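Local coordinates for RNA-induced transcriptional silencing complex protein tas3 (Schizosaccharomyces pombe, PDB 3D1B) that serves as the Tas3 subunit of the RITS core, working in RNA interference to build heterochromatin and keep chromosome segregation accurate, at residues A[21-25]-A[26-30]; A[86-89]-A[90-93]; A[50-53]-A[54-58]. All coordinates share one frame; numbering follows the deposited sequence.

Three short-range contacts illustrate how helix starts and turns build a small all-helical module, the C-terminal part of Tas3. Interaction 1 (21-30) comes first along the chain and joins the end of helix 14-23 to the short helix 26-29; interaction 3 (50-58) follows at the start of helix 52-60, and interaction 2 (86-93) opens helix 89-105. Their centres lie 14 to 16 Å apart, and all three touch one another: Leu22 packs on Leu56, Trp21 meets Phe90, and Phe90 and Ala93 reach Phe52 and Leu56. The three contacts thus meet in one shared apolar core, while interaction 3 also faces the second subunit.

Interaction 1 of 3, residues A[21-25]-A[26-30]; sequences WLKSL and SFFQT
Phe28 holds CG anti to the backbone N (chi1 180°), which swings its ring back toward the end of the preceding helix, where it meets Leu22 and Lys23. Gln29 has the other first torsion, CG anti to the carbonyl carbon (chi1 -56°), and its extended chain brings the amide back to the same turn. The Phe28 ring is then lined by two unlike neighbours. Lys23 CA sits over one face, 4.1 Å from the ring centroid, in a CH-pi contact, and the aliphatic start of the lysine runs alongside the ring, pointing the same way, with CG 4.0 Å from Phe28 CE2. The Leu22 and Phe28 side chains cross at about a right angle, Leu22 CD1 lying 3.9 Å from Phe28 CD1.

Polar bonds hold the same turn. Gln29 NE2 donates to Lys23 O over 2.8 Å, a bent bond (139° at the hydrogen) with the donor tilted out of the carbonyl plane, so the backbone carbonyl of Lys23 gains a side-chain partner. Leu25 O accepts from Gln29 N at 3.0 Å in a much straighter bond, and more weakly from Phe28 N. Around this turn, Cys34, Ala35 and Leu38 of helix 32-46 and Val59 of helix 52-60 pack on Phe28, while Ser26 N bonds to Glu118 OE1 on helix 109-122. The arrangement is characteristic of a tight turn linking helix 14-23 to a short, weakly bonded helical turn in an all-alpha module, with an aromatic from the second folded back against the first.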
loop_
_atom_site.group_PDB
_atom_site.type_symbol
_atom_site.label_atom_id
_atom_site.label_comp_id
_atom_site.label_asym_id
_atom_site.label_seq_id
_atom_site.Cartn_x
_atom_site.Cartn_y
_atom_site.Cartn_z
ATOM N N TRP A 21 -1.492 -18.950 0.516
ATOM C CA TRP A 21 -0.469 -18.933 1.554
ATOM C C TRP A 21 -0.896 -18.033 2.705
ATOM O O TRP A 21 -0.708 -18.367 3.874
ATOM C CB TRP A 21 0.870 -18.444 0.989
ATOM C CG TRP A 21 1.539 -19.439 0.081
ATOM C CD1 TRP A 21 1.312 -20.786 0.031
ATOM C CD2 TRP A 21 2.569 -19.171 -0.883
ATOM N NE1 TRP A 21 2.133 -21.372 -0.903
ATOM C CE2 TRP A 21 2.914 -20.406 -1.479
ATOM C CE3 TRP A 21 3.233 -18.009 -1.300
ATOM C CZ2 TRP A 21 3.897 -20.512 -2.470
ATOM C CZ3 TRP A 21 4.210 -18.115 -2.288
ATOM C CH2 TRP A 21 4.531 -19.360 -2.860
ATOM N N LEU A 22 -1.464 -16.881 2.372
ATOM C CA LEU A 22 -1.927 -15.956 3.397
ATOM C C LEU A 22 -2.969 -16.644 4.276
ATOM O O LEU A 22 -2.904 -16.592 5.506
ATOM C CB LEU A 22 -2.546 -14.721 2.748
ATOM C CG LEU A 22 -3.424 -13.862 3.654
ATOM C CD1 LEU A 22 -2.590 -13.287 4.796
ATOM C CD2 LEU A 22 -4.050 -12.747 2.825
ATOM N N LYS A 23 -3.934 -17.293 3.634
ATOM C CA LYS A 23 -4.984 -17.982 4.373
ATOM C C LYS A 23 -4.446 -19.112 5.236
ATOM O O LYS A 23 -5.091 -19.514 6.209
ATOM C CB LYS A 23 -6.027 -18.544 3.406
ATOM C CG LYS A 23 -6.857 -17.482 2.718
ATOM C CD LYS A 23 -7.932 -18.128 1.865
ATOM C CE LYS A 23 -8.835 -17.094 1.228
ATOM N NZ LYS A 23 -9.785 -17.759 0.289
ATOM N N SER A 24 -3.262 -19.609 4.887
ATOM C CA SER A 24 -2.636 -20.713 5.615
ATOM C C SER A 24 -1.799 -20.291 6.821
ATOM O O SER A 24 -1.327 -21.140 7.575
ATOM C CB SER A 24 -1.771 -21.538 4.662
ATOM O OG SER A 24 -2.557 -22.051 3.593
ATOM N N LEU A 25 -1.595 -18.989 6.996
ATOM C CA LEU A 25 -0.820 -18.505 8.140
ATOM C C LEU A 25 -1.634 -18.699 9.407
ATOM O O LEU A 25 -2.816 -18.377 9.441
ATOM C CB LEU A 25 -0.495 -17.019 7.977
ATOM C CG LEU A 25 0.544 -16.697 6.907
ATOM C CD1 LEU A 25 0.588 -15.193 6.670
ATOM C CD2 LEU A 25 1.904 -17.222 7.348
ATOM N N SER A 26 -0.994 -19.212 10.452
ATOM C CA SER A 26 -1.683 -19.438 11.714
ATOM C C SER A 26 -2.286 -18.139 12.233
ATOM O O SER A 26 -3.392 -18.124 12.781
ATOM C CB SER A 26 -0.713 -20.012 12.746
ATOM O OG SER A 26 -0.211 -21.265 12.311
ATOM N N PHE A 27 -1.552 -17.045 12.051
ATOM C CA PHE A 27 -2.006 -15.734 12.497
ATOM C C PHE A 27 -3.313 -15.346 11.809
ATOM O O PHE A 27 -4.197 -14.749 12.420
ATOM C CB PHE A 27 -0.911 -14.700 12.211
ATOM C CG PHE A 27 -1.239 -13.305 12.668
ATOM C CD1 PHE A 27 -1.585 -13.048 13.992
ATOM C CD2 PHE A 27 -1.175 -12.240 11.770
ATOM C CE1 PHE A 27 -1.862 -11.746 14.420
ATOM C CE2 PHE A 27 -1.449 -10.935 12.185
ATOM C CZ PHE A 27 -1.793 -10.691 13.515
ATOM N N PHE A 28 -3.433 -15.681 10.530
ATOM C CA PHE A 28 -4.642 -15.372 9.783
ATOM C C PHE A 28 -5.782 -16.254 10.290
ATOM O O PHE A 28 -6.893 -15.779 10.529
ATOM C CB PHE A 28 -4.421 -15.648 8.292
ATOM C CG PHE A 28 -5.622 -15.363 7.434
ATOM C CD1 PHE A 28 -5.816 -14.102 6.871
ATOM C CD2 PHE A 28 -6.562 -16.360 7.182
ATOM C CE1 PHE A 28 -6.930 -13.837 6.063
ATOM C CE2 PHE A 28 -7.677 -16.108 6.378
ATOM C CZ PHE A 28 -7.862 -14.846 5.815
ATOM N N GLN A 29 -5.484 -17.535 10.475
ATOM C CA GLN A 29 -6.489 -18.503 10.912
ATOM C C GLN A 29 -6.946 -18.376 12.360
ATOM O O GLN A 29 -7.898 -19.045 12.759
ATOM C CB GLN A 29 -5.991 -19.928 10.641
ATOM C CG GLN A 29 -5.612 -20.155 9.187
ATOM C CD GLN A 29 -5.481 -21.622 8.821
ATOM O OE1 GLN A 29 -5.218 -22.463 9.674
ATOM N NE2 GLN A 29 -5.645 -21.930 7.537
ATOM N N THR A 30 -6.268 -17.551 13.153
ATOM C CA THR A 30 -6.688 -17.348 14.535
ATOM C C THR A 30 -7.399 -16.003 14.667
ATOM O O THR A 30 -7.884 -15.655 15.740
ATOM C CB THR A 30 -5.498 -17.398 15.530
ATOM O OG1 THR A 30 -4.486 -16.466 15.136
ATOM C CG2 THR A 30 -4.910 -18.793 15.577
#

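Interaction 2 of 3, residues A[86-89]-A[90-93]; sequences KQTP and FAKA
Lys92 N donates to Thr88 O at 2.8 Å and meets it almost head-on, with a C=O...N angle of 172°, the first of two backbone bonds where the loop passes into helix 89-105. One residue on, Ala93 N donates to Pro89 O at 3.1 Å, with the donor tilted from the carbonyl plane. Pro89 occupies the first turn, where its lack of an N-H costs no helical bond.

Aliphatic contacts pack the loop against the first turn. Gln87 CB rests against Ala91 CB and Lys92 CB, each 4.0 Å away, as the backbone before the helix doubles back over its first turn.

A water bridge and the lysine's polar end make the third group. The Lys92 chain leaves the helix with CG anti to the backbone N (chi1 -178°) and then bends about CG-CD (chi3 -66°), which carries its end back toward the loop. Its CE comes within 3.5 Å of Gln87 O, and one water closes the remaining distance, donating to Gln87 O at 2.8 Å and accepting from Lys92 NZ. The ammonium group has a further acceptor in Glu85 O; the Gln87 chain is bent, and its NE2 donates to Asn83 O.

Thr88 holds the N-cap position, yet its hydroxyl makes no capping bond within the turn and pairs instead with Glu123 OE1; Thr88 OG1 also lies 3.8 Å from Ala91 CB. The Glu123 carboxylate receives the N-H groups of Phe90 and Ala91 as well, where the helix dipole would probably favour a negative charge. A helix N-terminus capped from a distant part of the chain is thus the motif of this start of helix 89-105.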
loop_
_atom_site.group_PDB
_atom_site.type_symbol
_atom_site.label_atom_id
_atom_site.label_comp_id
_atom_site.label_asym_id
_atom_site.label_seq_id
_atom_site.Cartn_x
_atom_site.Cartn_y
_atom_site.Cartn_z
ATOM N N LYS A 86 16.502 -10.361 3.526
ATOM C CA LYS A 86 16.928 -11.585 2.847
ATOM C C LYS A 86 15.821 -12.558 2.490
ATOM O O LYS A 86 16.072 -13.571 1.831
ATOM C CB LYS A 86 17.939 -12.320 3.719
ATOM C CG LYS A 86 19.123 -11.461 4.083
ATOM C CD LYS A 86 20.170 -12.226 4.864
ATOM C CE LYS A 86 19.715 -12.567 6.266
ATOM N NZ LYS A 86 20.909 -12.904 7.089
ATOM N N GLN A 87 14.603 -12.258 2.915
ATOM C CA GLN A 87 13.485 -13.156 2.665
ATOM C C GLN A 87 12.984 -13.207 1.230
ATOM O O GLN A 87 13.186 -12.302 0.441
ATOM C CB GLN A 87 12.315 -12.775 3.571
ATOM C CG GLN A 87 12.679 -12.760 5.046
ATOM C CD GLN A 87 13.218 -14.092 5.519
ATOM O OE1 GLN A 87 12.548 -15.116 5.407
ATOM N NE2 GLN A 87 14.438 -14.086 6.056
ATOM N N THR A 88 12.336 -14.314 0.910
ATOM C CA THR A 88 11.728 -14.502 -0.383
ATOM C C THR A 88 10.549 -13.551 -0.479
ATOM O O THR A 88 10.113 -13.029 0.527
ATOM C CB THR A 88 11.342 -15.975 -0.564
ATOM O OG1 THR A 88 10.682 -16.445 0.608
ATOM C CG2 THR A 88 12.568 -16.815 -0.796
ATOM N N PRO A 89 10.047 -13.290 -1.698
ATOM C CA PRO A 89 8.928 -12.377 -1.974
ATOM C C PRO A 89 7.717 -12.326 -1.046
ATOM O O PRO A 89 7.422 -11.282 -0.451
ATOM C CB PRO A 89 8.540 -12.739 -3.404
ATOM C CG PRO A 89 9.857 -13.113 -4.003
ATOM C CD PRO A 89 10.445 -13.993 -2.935
ATOM N N PHE A 90 6.990 -13.433 -0.955
ATOM C CA PHE A 90 5.807 -13.497 -0.104
ATOM C C PHE A 90 6.176 -13.279 1.356
ATOM O O PHE A 90 5.527 -12.503 2.061
ATOM C CB PHE A 90 5.126 -14.860 -0.259
ATOM C CG PHE A 90 4.003 -15.097 0.715
ATOM C CD1 PHE A 90 2.759 -14.490 0.531
ATOM C CD2 PHE A 90 4.188 -15.936 1.808
ATOM C CE1 PHE A 90 1.714 -14.721 1.423
ATOM C CE2 PHE A 90 3.153 -16.173 2.707
ATOM C CZ PHE A 90 1.908 -15.563 2.514
ATOM N N ALA A 91 7.216 -13.970 1.808
ATOM C CA ALA A 91 7.656 -13.851 3.192
ATOM C C ALA A 91 8.062 -12.420 3.515
ATOM O O ALA A 91 7.720 -11.897 4.575
ATOM C CB ALA A 91 8.819 -14.802 3.458
ATOM N N LYS A 92 8.791 -11.783 2.603
ATOM C CA LYS A 92 9.230 -10.406 2.832
ATOM C C LYS A 92 8.038 -9.462 2.959
ATOM O O LYS A 92 8.030 -8.566 3.805
ATOM C CB LYS A 92 10.141 -9.931 1.692
ATOM C CG LYS A 92 10.664 -8.513 1.905
ATOM C CD LYS A 92 11.596 -8.053 0.788
ATOM C CE LYS A 92 12.886 -8.856 0.756
ATOM N NZ LYS A 92 13.829 -8.309 -0.277
ATOM N N ALA A 93 7.033 -9.654 2.110
ATOM C CA ALA A 93 5.847 -8.806 2.153
ATOM C C ALA A 93 5.072 -9.032 3.449
ATOM O O ALA A 93 4.515 -8.095 4.022
ATOM C CB ALA A 93 4.956 -9.082 0.945
HETATM O O HOH W 1 15.224 -10.675 -0.667
#

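Interaction 3 of 3, residues A[50-53]-A[54-58]; sequences IDFS and QVLQL
Phe52 presses its ring obliquely on Leu56, its CE2 3.5 Å from Leu56 CG, and Leu22 of helix 14-23 packs on both residues. On another side of the turn, Ile50 CD1 reaches Val55 CG2 at 3.8 Å and meets Leu58 CD1 tip to tip.

Asp51 and Gln54 bond each other in both directions. Asp51 keeps CG between its backbone N and carbonyl carbon (chi1 60°), which turns OD1 onto Gln54 N at 2.9 Å. In return, Gln54 OE1 takes Asp51 N at 2.7 Å, in the carbonyl plane and on a lone pair, with the carboxylate and amide planes 53° apart. With an alanine in place of Asp51, Gln54 N would probably lose its stronger acceptor, keeping only the weak bond to the backbone carbonyl.

Lys100 of the second subunit donates to the same OE1, and Thr103 of that subunit receives Gln57 NE2 at its backbone O and meets Gln54 NE2 through OG1. Backbone bonds such as Leu56 N to Phe52 O (2.9 Å) carry the helix onward. The reciprocal pair is a capping box at the N-terminus of helix 52-60, here built into the subunit interface.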
loop_
_atom_site.group_PDB
_atom_site.type_symbol
_atom_site.label_atom_id
_atom_site.label_comp_id
_atom_site.label_asym_id
_atom_site.label_seq_id
_atom_site.Cartn_x
_atom_site.Cartn_y
_atom_site.Cartn_z
ATOM N N ILE A 50 -5.343 -2.459 -6.164
ATOM C CA ILE A 50 -4.270 -2.652 -5.194
ATOM C C ILE A 50 -3.490 -3.931 -5.482
ATOM O O ILE A 50 -4.001 -4.843 -6.145
ATOM C CB ILE A 50 -4.825 -2.741 -3.747
ATOM C CG1 ILE A 50 -5.728 -3.966 -3.600
ATOM C CG2 ILE A 50 -5.612 -1.483 -3.414
ATOM C CD1 ILE A 50 -6.238 -4.183 -2.181
ATOM N N ASP A 51 -2.254 -3.993 -4.994
ATOM C CA ASP A 51 -1.422 -5.179 -5.191
ATOM C C ASP A 51 -1.449 -6.057 -3.941
ATOM O O ASP A 51 -2.055 -5.692 -2.935
ATOM C CB ASP A 51 0.030 -4.802 -5.542
ATOM C CG ASP A 51 0.712 -3.981 -4.463
ATOM O OD1 ASP A 51 0.500 -4.261 -3.266
ATOM O OD2 ASP A 51 1.482 -3.059 -4.819
ATOM N N PHE A 52 -0.774 -7.199 -3.989
ATOM C CA PHE A 52 -0.802 -8.108 -2.849
ATOM C C PHE A 52 -0.186 -7.540 -1.577
ATOM O O PHE A 52 -0.631 -7.850 -0.471
ATOM C CB PHE A 52 -0.118 -9.431 -3.190
ATOM C CG PHE A 52 -0.389 -10.512 -2.187
ATOM C CD1 PHE A 52 -1.648 -11.097 -2.110
ATOM C CD2 PHE A 52 0.588 -10.898 -1.275
ATOM C CE1 PHE A 52 -1.937 -12.050 -1.135
ATOM C CE2 PHE A 52 0.308 -11.856 -0.293
ATOM C CZ PHE A 52 -0.958 -12.428 -0.226
ATOM N N SER A 53 0.851 -6.724 -1.715
ATOM C CA SER A 53 1.470 -6.144 -0.529
ATOM C C SER A 53 0.432 -5.307 0.200
ATOM O O SER A 53 0.388 -5.279 1.429
ATOM C CB SER A 53 2.660 -5.263 -0.911
ATOM O OG SER A 53 3.695 -6.050 -1.470
ATOM N N GLN A 54 -0.405 -4.626 -0.573
ATOM C CA GLN A 54 -1.448 -3.788 -0.010
ATOM C C GLN A 54 -2.524 -4.656 0.635
ATOM O O GLN A 54 -3.064 -4.301 1.677
ATOM C CB GLN A 54 -2.042 -2.891 -1.098
ATOM C CG GLN A 54 -1.044 -1.849 -1.598
ATOM C CD GLN A 54 -1.550 -1.054 -2.779
ATOM O OE1 GLN A 54 -1.759 -1.595 -3.867
ATOM N NE2 GLN A 54 -1.745 0.244 -2.573
ATOM N N VAL A 55 -2.827 -5.796 0.015
ATOM C CA VAL A 55 -3.819 -6.705 0.586
ATOM C C VAL A 55 -3.330 -7.144 1.968
ATOM O O VAL A 55 -4.087 -7.130 2.941
ATOM C CB VAL A 55 -4.017 -7.962 -0.298
ATOM C CG1 VAL A 55 -4.853 -8.997 0.453
ATOM C CG2 VAL A 55 -4.698 -7.580 -1.596
ATOM N N LEU A 56 -2.059 -7.522 2.051
ATOM C CA LEU A 56 -1.480 -7.962 3.320
ATOM C C LEU A 56 -1.558 -6.885 4.386
ATOM O O LEU A 56 -1.911 -7.155 5.536
ATOM C CB LEU A 56 -0.016 -8.364 3.134
ATOM C CG LEU A 56 0.252 -9.671 2.393
ATOM C CD1 LEU A 56 1.756 -9.885 2.286
ATOM C CD2 LEU A 56 -0.407 -10.829 3.143
ATOM N N GLN A 57 -1.233 -5.654 4.011
ATOM C CA GLN A 57 -1.266 -4.576 4.983
ATOM C C GLN A 57 -2.687 -4.316 5.480
ATOM O O GLN A 57 -2.910 -4.146 6.678
ATOM C CB GLN A 57 -0.671 -3.297 4.377
ATOM C CG GLN A 57 -0.249 -2.272 5.419
ATOM C CD GLN A 57 0.545 -1.121 4.818
ATOM O OE1 GLN A 57 1.241 -1.292 3.820
ATOM N NE2 GLN A 57 0.459 0.048 5.436
ATOM N N LEU A 58 -3.651 -4.298 4.564
ATOM C CA LEU A 58 -5.035 -4.049 4.934
ATOM C C LEU A 58 -5.600 -5.164 5.798
ATOM O O LEU A 58 -6.225 -4.907 6.832
ATOM C CB LEU A 58 -5.891 -3.872 3.676
ATOM C CG LEU A 58 -5.574 -2.578 2.924
ATOM C CD1 LEU A 58 -6.342 -2.529 1.613
ATOM C CD2 LEU A 58 -5.943 -1.389 3.806
#